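GH127 beta-L-arabinofuranoside (PDB 4QK0) probably hydrolyses beta-L-arabinofuranosides, releasing L-arabinose from the non-reducing ends of arabinose-containing sugars, as a GH127 glycoside hydrolase. Local coordinates at residues Gly484-Gly489 against Lys511-Ile516; Arg268-Tyr273 against Ser337-Phe342; Tyr88-Lys93 against Val152-Ala157. All coordinates share one frame; numbering follows the deposited sequence.

Interaction 1: Gly484-Gly489 against Lys511-Ile516; sequences GLRIPG and KGYAYI
Leu-485 and Ala-514 form the hydrogen-bonded pair of an antiparallel strand pairing in a mixed sheet of the GH127 middle domain. Leu-485 N donates to Ala-514 O at 2.9 Å, and Ala-514 N returns a bond to Leu-485 O at 2.8 Å. Past the strand end, Ile-487 N reaches Gly-512 O at 2.8 Å, nearly straight at 169°. Gly-512, at positive phi, leads into the second strand. Arg-486 and Tyr-513 are a non-hydrogen-bonded pair, their CA atoms 4.3 Å apart; with CG anti to the carbonyl carbon (chi1 -81°), the Tyr-513 ring lies across the neighbouring strand. Arg-486 CB sits over one ring face, a CH-pi contact 4.0 Å from the Tyr-513 centroid, while Gly-484 C lies at the ring edge. Further out, Tyr-513 OH bonds His-439 ND1, and the Arg-486 guanidinium is held by His-439 O and by salt bridges to Asp-358 and Glu-361. A leucine in place of Tyr-513 would probably leave His-439 ND1 without its hydroxyl partner and Arg-486 CB without its aromatic floor. Beside the face carrying Leu-485 and Ala-514, Ile-487 CD1 lies 4.1 Å from Ala-514 CB, and Leu-485 CD1 meets Ile-516 CD1 at 3.8 Å.

Interaction 2: Arg268-Tyr273 against Ser337-Phe342; sequences RALYMY and SIALVF
Leu-270 and Tyr-271 pack against Ala-339 where two nearly parallel helices, 266-283 and 334-350, run side by side in the (alpha/alpha)6-barrel catalytic domain of the GH127 family. The short segments' axes approach to 8.6 Å at an angle of 10°, a close spacing, consistent with the small Ala-339 side chain directed at the partner helix. No hydrogen bond crosses the contact. Leu-270 can be followed outward: its CB meets Ala-339 CB at 3.7 Å, then CG, anti to the carbonyl carbon (chi1 -65°), sets CD1 against the backbone of Leu-340. There CD1 lies 3.7 Å from Leu-340 N and also rests on Leu-340 CB, at 4.0 Å. This methyl therefore touches backbone as well as side chain, although the Leu-340 CA-CB bond points away, and the Leu-340 side chain touches Val-359 of helix 354-365. Tyr-271 approaches the same alanine methyl with its ring, CE1 lying 3.6 Å from Ala-339 CB. The Ala-339 methyl thus meets both an aliphatic CB and an aromatic carbon. The Tyr-271 and Phe-342 side chains lie alongside one another and point the same way; both also touch Arg-419 of helix 413-422, which packs beside the pair. Ile-338 O lies over one face of the Phe-342 ring, near its rim, while at the edge of that ring Tyr-271 CE1 comes within 4.1 Å of Phe-342 CD2.

Interaction 3: Tyr88-Lys93 against Val152-Ala157; sequences YLLETK and VAYFRA
Tyr-88, Leu-90 and Glu-91 meet Ala-153, Tyr-154 and Ala-157 in a partly buried helix-helix contact of the GH127 catalytic domain, an (alpha/alpha)6 barrel; it is mostly apolar but bridged by one water. It joins the C-terminal parts of helices 76-92 and 140-158, which run almost parallel: the segment axes come within 8.8 Å at 12°. Two alanines spaced one turn apart present their methyls to the partner helix. Ala-153 CB meets Tyr-88 CE1 at 3.7 Å, and CZ and the hydroxyl oxygen touch the same methyl; the hydroxyl bonds Glu-84 on its own helix. Ala-157 CB lies 3.6 Å from Glu-91 CG, so the glutamate contributes its aliphatic part to the packing. Leu-90 CD1 touches Tyr-154 CE1 at 4.0 Å on the side facing helix 96-112, where Asp-103 accepts the Tyr-154 hydroxyl and Glu-99 contacts both side chains. With CG anti to the carbonyl carbon (chi1 -75°) and the chain extended beyond it, Glu-91 carries its carboxylate out to the water between the helices. Its OE2 stays 6.9 Å from Arg-156 NE, so these opposite charges make no salt bridge. The water donates to both helices, weakly to Glu-91 OE2 at 2.9 Å and more closely to the backbone Ala-153 O at 2.7 Å.

How the interactions relate
Interactions 2 and 3 both pair nearly parallel helices of the catalytic domain through alanine methyls, yet share no helix; their centres lie 22 Å apart. Interaction 2, about 7 Å from the centre of the chain, is buried, packs through apolar side chains and has no hydrogen bond across it. Interaction 3, about 19 Å out, is partly exposed and admits a carboxylate and a bridging water. Interaction 1 differs in kind: it is a buried strand pairing of the middle domain, held chiefly by backbone hydrogen bonds. Helix 354-365 relates it to interaction 2, since it touches Arg-486 and Tyr-513 of one and Leu-340 and Val-341 of the other, although the two contacts do not meet.

Interaction 1: Gly484-Gly489 against Lys511-Ile516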
loop_
_atom_site.group_PDB
_atom_site.type_symbol
_atom_site.label_atom_id
_atom_site.label_comp_id
_atom_site.label_asym_id
_atom_site.label_seq_id
_atom_site.Cartn_x
_atom_site.Cartn_y
_atom_site.Cartn_z
ATOM N N GLY A 484 -24.938 -38.337 -4.860
ATOM C CA GLY A 484 -24.547 -37.096 -5.584
ATOM C C GLY A 484 -23.059 -36.828 -5.418
ATOM O O GLY A 484 -22.610 -36.640 -4.316
ATOM N N LEU A 485 -22.303 -36.904 -6.491
ATOM C CA LEU A 485 -20.845 -36.747 -6.429
ATOM C C LEU A 485 -20.350 -35.443 -7.086
ATOM O O LEU A 485 -20.587 -35.254 -8.254
ATOM C CB LEU A 485 -20.181 -37.930 -7.108
ATOM C CG LEU A 485 -20.699 -39.291 -6.619
ATOM C CD1 LEU A 485 -20.050 -40.397 -7.411
ATOM C CD2 LEU A 485 -20.431 -39.514 -5.169
ATOM N N ARG A 486 -19.695 -34.561 -6.326
ATOM C CA ARG A 486 -19.188 -33.321 -6.907
ATOM C C ARG A 486 -18.121 -33.607 -7.936
ATOM O O ARG A 486 -17.195 -34.383 -7.721
ATOM C CB ARG A 486 -18.589 -32.392 -5.871
ATOM C CG ARG A 486 -17.924 -31.154 -6.523
ATOM C CD ARG A 486 -17.504 -30.135 -5.508
ATOM N NE ARG A 486 -16.485 -30.689 -4.633
ATOM C CZ ARG A 486 -15.168 -30.491 -4.731
ATOM N NH1 ARG A 486 -14.625 -29.703 -5.672
ATOM N NH2 ARG A 486 -14.403 -31.089 -3.863
ATOM N N ILE A 487 -18.284 -32.998 -9.088
ATOM C CA ILE A 487 -17.254 -33.056 -10.114
ATOM C C ILE A 487 -16.469 -31.722 -9.973
ATOM O O ILE A 487 -17.020 -30.645 -10.292
ATOM C CB ILE A 487 -17.861 -33.234 -11.518
ATOM C CG1 ILE A 487 -18.794 -34.447 -11.550
ATOM C CG2 ILE A 487 -16.753 -33.424 -12.549
ATOM C CD1 ILE A 487 -18.183 -35.756 -11.064
ATOM N N PRO A 488 -15.236 -31.776 -9.439
ATOM C CA PRO A 488 -14.547 -30.504 -9.093
ATOM C C PRO A 488 -14.336 -29.616 -10.283
ATOM O O PRO A 488 -13.987 -30.090 -11.370
ATOM C CB PRO A 488 -13.198 -30.964 -8.567
ATOM C CG PRO A 488 -13.478 -32.364 -8.053
ATOM C CD PRO A 488 -14.411 -32.931 -9.075
ATOM N N GLY A 489 -14.718 -28.365 -10.100
ATOM C CA GLY A 489 -14.606 -27.358 -11.160
ATOM C C GLY A 489 -13.191 -27.223 -11.694
ATOM O O GLY A 489 -13.034 -26.827 -12.817
ATOM N N LYS A 511 -25.327 -29.009 -12.350
ATOM C CA LYS A 511 -24.654 -27.976 -11.545
ATOM C C LYS A 511 -23.491 -28.527 -10.754
ATOM O O LYS A 511 -23.451 -28.403 -9.530
ATOM C CB LYS A 511 -25.639 -27.319 -10.608
ATOM C CG LYS A 511 -26.704 -26.559 -11.359
ATOM C CD LYS A 511 -27.639 -25.874 -10.390
ATOM C CE LYS A 511 -28.443 -24.820 -11.116
ATOM N NZ LYS A 511 -29.185 -24.016 -10.121
ATOM N N GLY A 512 -22.612 -29.220 -11.457
ATOM C CA GLY A 512 -21.390 -29.740 -10.882
ATOM C C GLY A 512 -21.498 -30.944 -9.988
ATOM O O GLY A 512 -20.499 -31.335 -9.397
ATOM N N TYR A 513 -22.666 -31.585 -9.925
ATOM C CA TYR A 513 -22.826 -32.872 -9.183
ATOM C C TYR A 513 -23.302 -33.935 -10.148
ATOM O O TYR A 513 -24.231 -33.716 -10.900
ATOM C CB TYR A 513 -23.805 -32.749 -8.004
ATOM C CG TYR A 513 -23.173 -32.141 -6.784
ATOM C CD1 TYR A 513 -23.052 -30.755 -6.661
ATOM C CD2 TYR A 513 -22.613 -32.941 -5.783
ATOM C CE1 TYR A 513 -22.475 -30.172 -5.553
ATOM C CE2 TYR A 513 -21.963 -32.371 -4.704
ATOM C CZ TYR A 513 -21.892 -30.973 -4.598
ATOM O OH TYR A 513 -21.301 -30.390 -3.507
ATOM N N ALA A 514 -22.651 -35.096 -10.138
ATOM C CA ALA A 514 -23.156 -36.267 -10.886
ATOM C C ALA A 514 -24.174 -37.027 -9.991
ATOM O O ALA A 514 -23.834 -37.450 -8.870
ATOM C CB ALA A 514 -21.998 -37.185 -11.263
ATOM N N TYR A 515 -25.410 -37.130 -10.463
ATOM C CA TYR A 515 -26.456 -37.826 -9.735
ATOM C C TYR A 515 -26.559 -39.273 -10.188
ATOM O O TYR A 515 -27.002 -39.564 -11.292
ATOM C CB TYR A 515 -27.765 -37.123 -9.939
ATOM C CG TYR A 515 -27.809 -35.810 -9.236
ATOM C CD1 TYR A 515 -27.181 -34.692 -9.772
ATOM C CD2 TYR A 515 -28.515 -35.657 -8.036
ATOM C CE1 TYR A 515 -27.257 -33.459 -9.148
ATOM C CE2 TYR A 515 -28.586 -34.442 -7.412
ATOM C CZ TYR A 515 -27.936 -33.354 -7.980
ATOM O OH TYR A 515 -28.004 -32.160 -7.358
ATOM N N ILE A 516 -26.086 -40.175 -9.342
ATOM C CA ILE A 516 -26.142 -41.586 -9.624
ATOM C C ILE A 516 -27.235 -42.324 -8.830
ATOM O O ILE A 516 -27.088 -42.599 -7.613
ATOM C CB ILE A 516 -24.800 -42.227 -9.350
ATOM C CG1 ILE A 516 -23.726 -41.459 -10.119
ATOM C CG2 ILE A 516 -24.848 -43.720 -9.757
ATOM C CD1 ILE A 516 -22.349 -42.022 -9.916
#

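Interaction 2: Arg268-Tyr273 against Ser337-Phe342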
loop_
_atom_site.group_PDB
_atom_site.type_symbol
_atom_site.label_atom_id
_atom_site.label_comp_id
_atom_site.label_asym_id
_atom_site.label_seq_id
_atom_site.Cartn_x
_atom_site.Cartn_y
_atom_site.Cartn_z
ATOM N N ARG A 268 -17.095 -10.045 9.348
ATOM C CA ARG A 268 -18.414 -9.545 9.635
ATOM C C ARG A 268 -19.349 -9.849 8.457
ATOM O O ARG A 268 -20.461 -10.404 8.633
ATOM C CB ARG A 268 -18.403 -8.055 9.879
ATOM C CG ARG A 268 -17.950 -7.654 11.262
ATOM C CD ARG A 268 -17.930 -6.121 11.440
ATOM N NE ARG A 268 -17.656 -5.709 12.807
ATOM C CZ ARG A 268 -16.467 -5.790 13.401
ATOM N NH1 ARG A 268 -15.426 -6.240 12.747
ATOM N NH2 ARG A 268 -16.348 -5.466 14.674
ATOM N N ALA A 269 -18.904 -9.537 7.250
ATOM C CA ALA A 269 -19.743 -9.721 6.085
ATOM C C ALA A 269 -20.097 -11.189 5.896
ATOM O O ALA A 269 -21.247 -11.516 5.567
ATOM C CB ALA A 269 -19.058 -9.179 4.830
ATOM N N LEU A 270 -19.094 -12.047 5.978
ATOM C CA LEU A 270 -19.315 -13.423 5.642
ATOM C C LEU A 270 -20.160 -14.138 6.726
ATOM O O LEU A 270 -20.916 -15.019 6.387
ATOM C CB LEU A 270 -18.007 -14.140 5.441
ATOM C CG LEU A 270 -17.156 -13.673 4.249
ATOM C CD1 LEU A 270 -15.858 -14.411 4.263
ATOM C CD2 LEU A 270 -17.783 -13.878 2.923
ATOM N N TYR A 271 -20.030 -13.736 7.984
ATOM C CA TYR A 271 -20.918 -14.236 9.011
ATOM C C TYR A 271 -22.374 -13.811 8.736
ATOM O O TYR A 271 -23.309 -14.573 8.950
ATOM C CB TYR A 271 -20.506 -13.745 10.395
ATOM C CG TYR A 271 -19.360 -14.439 11.052
ATOM C CD1 TYR A 271 -18.622 -15.424 10.412
ATOM C CD2 TYR A 271 -19.005 -14.116 12.374
ATOM C CE1 TYR A 271 -17.537 -16.067 11.045
ATOM C CE2 TYR A 271 -17.908 -14.735 12.990
ATOM C CZ TYR A 271 -17.178 -15.700 12.324
ATOM O OH TYR A 271 -16.103 -16.334 12.938
HETATM N N MSE A 272 -22.548 -12.598 8.253
HETATM C CA MSE A 272 -23.860 -12.104 7.912
HETATM C C MSE A 272 -24.404 -12.890 6.756
HETATM O O MSE A 272 -25.548 -13.347 6.801
HETATM C CB MSE A 272 -23.887 -10.635 7.566
HETATM C CG MSE A 272 -25.316 -10.082 7.403
HETATM SE SE MSE A 272 -25.276 -8.184 6.940
HETATM C CE MSE A 272 -24.516 -8.487 5.162
ATOM N N TYR A 273 -23.601 -13.109 5.736
ATOM C CA TYR A 273 -24.080 -13.851 4.596
ATOM C C TYR A 273 -24.430 -15.245 4.977
ATOM O O TYR A 273 -25.321 -15.870 4.374
ATOM C CB TYR A 273 -23.081 -13.874 3.445
ATOM C CG TYR A 273 -22.553 -12.488 2.999
ATOM C CD1 TYR A 273 -23.281 -11.332 3.168
ATOM C CD2 TYR A 273 -21.299 -12.387 2.406
ATOM C CE1 TYR A 273 -22.794 -10.104 2.744
ATOM C CE2 TYR A 273 -20.810 -11.157 1.976
ATOM C CZ TYR A 273 -21.549 -10.024 2.161
ATOM O OH TYR A 273 -21.023 -8.835 1.728
ATOM N N SER A 337 -11.323 -16.547 5.800
ATOM C CA SER A 337 -11.333 -17.711 4.949
ATOM C C SER A 337 -12.110 -18.868 5.627
ATOM O O SER A 337 -12.852 -19.590 4.957
ATOM C CB SER A 337 -9.929 -18.139 4.584
ATOM O OG SER A 337 -9.472 -17.343 3.514
ATOM N N ILE A 338 -11.986 -18.980 6.952
ATOM C CA ILE A 338 -12.793 -19.883 7.721
ATOM C C ILE A 338 -14.248 -19.493 7.547
ATOM O O ILE A 338 -15.125 -20.335 7.328
ATOM C CB ILE A 338 -12.385 -19.826 9.197
ATOM C CG1 ILE A 338 -10.968 -20.369 9.387
ATOM C CG2 ILE A 338 -13.383 -20.558 10.066
ATOM C CD1 ILE A 338 -10.434 -20.121 10.792
ATOM N N ALA A 339 -14.552 -18.202 7.668
ATOM C CA ALA A 339 -15.954 -17.756 7.532
ATOM C C ALA A 339 -16.499 -18.064 6.128
ATOM O O ALA A 339 -17.677 -18.376 5.963
ATOM C CB ALA A 339 -16.066 -16.281 7.784
ATOM N N LEU A 340 -15.638 -18.015 5.120
ATOM C CA LEU A 340 -16.094 -18.358 3.786
ATOM C C LEU A 340 -16.502 -19.827 3.744
ATOM O O LEU A 340 -17.480 -20.202 3.123
ATOM C CB LEU A 340 -15.029 -18.058 2.781
ATOM C CG LEU A 340 -15.213 -18.406 1.313
ATOM C CD1 LEU A 340 -16.468 -17.748 0.747
ATOM C CD2 LEU A 340 -13.987 -17.966 0.535
ATOM N N VAL A 341 -15.747 -20.668 4.409
ATOM C CA VAL A 341 -16.114 -22.070 4.458
ATOM C C VAL A 341 -17.529 -22.244 5.073
ATOM O O VAL A 341 -18.347 -22.997 4.535
ATOM C CB VAL A 341 -15.105 -22.883 5.252
ATOM C CG1 VAL A 341 -15.603 -24.329 5.445
ATOM C CG2 VAL A 341 -13.756 -22.891 4.527
ATOM N N PHE A 342 -17.791 -21.570 6.180
ATOM C CA PHE A 342 -19.110 -21.644 6.823
ATOM C C PHE A 342 -20.197 -21.214 5.828
ATOM O O PHE A 342 -21.249 -21.843 5.753
ATOM C CB PHE A 342 -19.249 -20.771 8.068
ATOM C CG PHE A 342 -18.272 -21.072 9.183
ATOM C CD1 PHE A 342 -17.766 -22.348 9.394
ATOM C CD2 PHE A 342 -17.874 -20.056 10.042
ATOM C CE1 PHE A 342 -16.875 -22.601 10.445
ATOM C CE2 PHE A 342 -16.985 -20.308 11.114
ATOM C CZ PHE A 342 -16.496 -21.589 11.314
#

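Interaction 3: Tyr88-Lys93 against Val152-Ala157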
loop_
_atom_site.group_PDB
_atom_site.type_symbol
_atom_site.label_atom_id
_atom_site.label_comp_id
_atom_site.label_asym_id
_atom_site.label_seq_id
_atom_site.Cartn_x
_atom_site.Cartn_y
_atom_site.Cartn_z
ATOM N N TYR A 88 -16.016 -30.677 19.280
ATOM C CA TYR A 88 -15.770 -31.449 18.061
ATOM C C TYR A 88 -14.699 -32.480 18.281
ATOM O O TYR A 88 -14.738 -33.565 17.670
ATOM C CB TYR A 88 -15.396 -30.557 16.869
ATOM C CG TYR A 88 -16.438 -29.508 16.531
ATOM C CD1 TYR A 88 -17.783 -29.826 16.472
ATOM C CD2 TYR A 88 -16.068 -28.206 16.249
ATOM C CE1 TYR A 88 -18.741 -28.871 16.139
ATOM C CE2 TYR A 88 -17.013 -27.237 15.938
ATOM C CZ TYR A 88 -18.347 -27.576 15.875
ATOM O OH TYR A 88 -19.277 -26.614 15.585
ATOM N N LEU A 89 -13.713 -32.153 19.113
ATOM C CA LEU A 89 -12.663 -33.135 19.388
ATOM C C LEU A 89 -13.236 -34.374 20.081
ATOM O O LEU A 89 -12.847 -35.516 19.772
ATOM C CB LEU A 89 -11.559 -32.528 20.232
ATOM C CG LEU A 89 -10.665 -31.597 19.400
ATOM C CD1 LEU A 89 -9.674 -30.915 20.330
ATOM C CD2 LEU A 89 -9.909 -32.310 18.327
ATOM N N LEU A 90 -14.143 -34.136 21.019
ATOM C CA LEU A 90 -14.793 -35.213 21.748
ATOM C C LEU A 90 -15.689 -36.093 20.906
ATOM O O LEU A 90 -15.917 -37.218 21.298
ATOM C CB LEU A 90 -15.598 -34.661 22.920
ATOM C CG LEU A 90 -14.783 -33.958 24.006
ATOM C CD1 LEU A 90 -15.679 -33.331 25.051
ATOM C CD2 LEU A 90 -13.796 -34.903 24.685
ATOM N N GLU A 91 -16.219 -35.605 19.784
ATOM C CA GLU A 91 -16.957 -36.459 18.840
ATOM C C GLU A 91 -16.076 -37.513 18.215
ATOM O O GLU A 91 -16.582 -38.537 17.793
ATOM C CB GLU A 91 -17.533 -35.661 17.668
ATOM C CG GLU A 91 -18.755 -34.823 17.972
ATOM C CD GLU A 91 -19.405 -34.214 16.730
ATOM O OE1 GLU A 91 -18.687 -33.928 15.744
ATOM O OE2 GLU A 91 -20.649 -34.008 16.734
ATOM N N THR A 92 -14.782 -37.249 18.061
ATOM C CA THR A 92 -13.908 -38.180 17.346
ATOM C C THR A 92 -12.936 -38.912 18.276
ATOM O O THR A 92 -12.122 -39.679 17.819
ATOM C CB THR A 92 -13.096 -37.479 16.218
ATOM O OG1 THR A 92 -12.158 -36.543 16.775
ATOM C CG2 THR A 92 -14.019 -36.768 15.237
ATOM N N LYS A 93 -13.000 -38.652 19.575
ATOM C CA LYS A 93 -12.189 -39.386 20.542
ATOM C C LYS A 93 -12.542 -38.902 21.931
ATOM O O LYS A 93 -12.242 -37.751 22.299
ATOM C CB LYS A 93 -10.691 -39.184 20.303
ATOM C CG LYS A 93 -9.830 -40.010 21.250
ATOM C CD LYS A 93 -8.345 -39.693 21.151
ATOM C CE LYS A 93 -7.801 -39.619 22.608
ATOM N NZ LYS A 93 -6.862 -40.722 22.961
ATOM N N VAL A 152 -24.420 -25.662 21.505
ATOM C CA VAL A 152 -25.024 -26.564 20.522
ATOM C C VAL A 152 -24.066 -27.697 20.193
ATOM O O VAL A 152 -24.434 -28.887 20.222
ATOM C CB VAL A 152 -25.426 -25.825 19.222
ATOM C CG1 VAL A 152 -25.846 -26.811 18.124
ATOM C CG2 VAL A 152 -26.555 -24.871 19.504
ATOM N N ALA A 153 -22.833 -27.332 19.878
ATOM C CA ALA A 153 -21.854 -28.329 19.525
ATOM C C ALA A 153 -21.596 -29.330 20.662
ATOM O O ALA A 153 -21.364 -30.511 20.410
ATOM C CB ALA A 153 -20.536 -27.682 19.098
ATOM N N TYR A 154 -21.514 -28.816 21.872
ATOM C CA TYR A 154 -21.183 -29.620 23.012
ATOM C C TYR A 154 -22.347 -30.602 23.289
ATOM O O TYR A 154 -22.118 -31.745 23.622
ATOM C CB TYR A 154 -20.874 -28.712 24.234
ATOM C CG TYR A 154 -20.195 -29.463 25.347
ATOM C CD1 TYR A 154 -18.845 -29.762 25.273
ATOM C CD2 TYR A 154 -20.912 -29.929 26.456
ATOM C CE1 TYR A 154 -18.209 -30.482 26.264
ATOM C CE2 TYR A 154 -20.286 -30.643 27.462
ATOM C CZ TYR A 154 -18.931 -30.917 27.360
ATOM O OH TYR A 154 -18.261 -31.636 28.332
ATOM N N PHE A 155 -23.584 -30.152 23.113
ATOM C CA PHE A 155 -24.717 -31.060 23.207
ATOM C C PHE A 155 -24.689 -32.208 22.196
ATOM O O PHE A 155 -24.868 -33.375 22.547
ATOM C CB PHE A 155 -26.014 -30.304 23.050
ATOM C CG PHE A 155 -27.201 -31.201 23.080
ATOM C CD1 PHE A 155 -27.493 -31.935 24.233
ATOM C CD2 PHE A 155 -27.994 -31.365 21.966
ATOM C CE1 PHE A 155 -28.562 -32.806 24.272
ATOM C CE2 PHE A 155 -29.082 -32.228 22.000
ATOM C CZ PHE A 155 -29.366 -32.938 23.149
ATOM N N ARG A 156 -24.448 -31.884 20.951
ATOM C CA ARG A 156 -24.413 -32.878 19.886
ATOM C C ARG A 156 -23.318 -33.847 20.116
ATOM O O ARG A 156 -23.463 -35.000 19.744
ATOM C CB ARG A 156 -24.229 -32.238 18.486
ATOM C CG ARG A 156 -25.434 -31.426 18.095
ATOM C CD ARG A 156 -25.416 -30.874 16.686
ATOM N NE ARG A 156 -26.811 -30.952 16.280
ATOM C CZ ARG A 156 -27.467 -30.068 15.555
ATOM N NH1 ARG A 156 -26.847 -28.983 15.095
ATOM N NH2 ARG A 156 -28.759 -30.309 15.292
ATOM N N ALA A 157 -22.226 -33.405 20.729
ATOM C CA ALA A 157 -21.081 -34.296 20.944
ATOM C C ALA A 157 -21.205 -35.186 22.158
ATOM O O ALA A 157 -20.691 -36.292 22.161
ATOM C CB ALA A 157 -19.785 -33.477 21.101
HETATM O O HOH W 1 -20.772 -31.356 17.951
#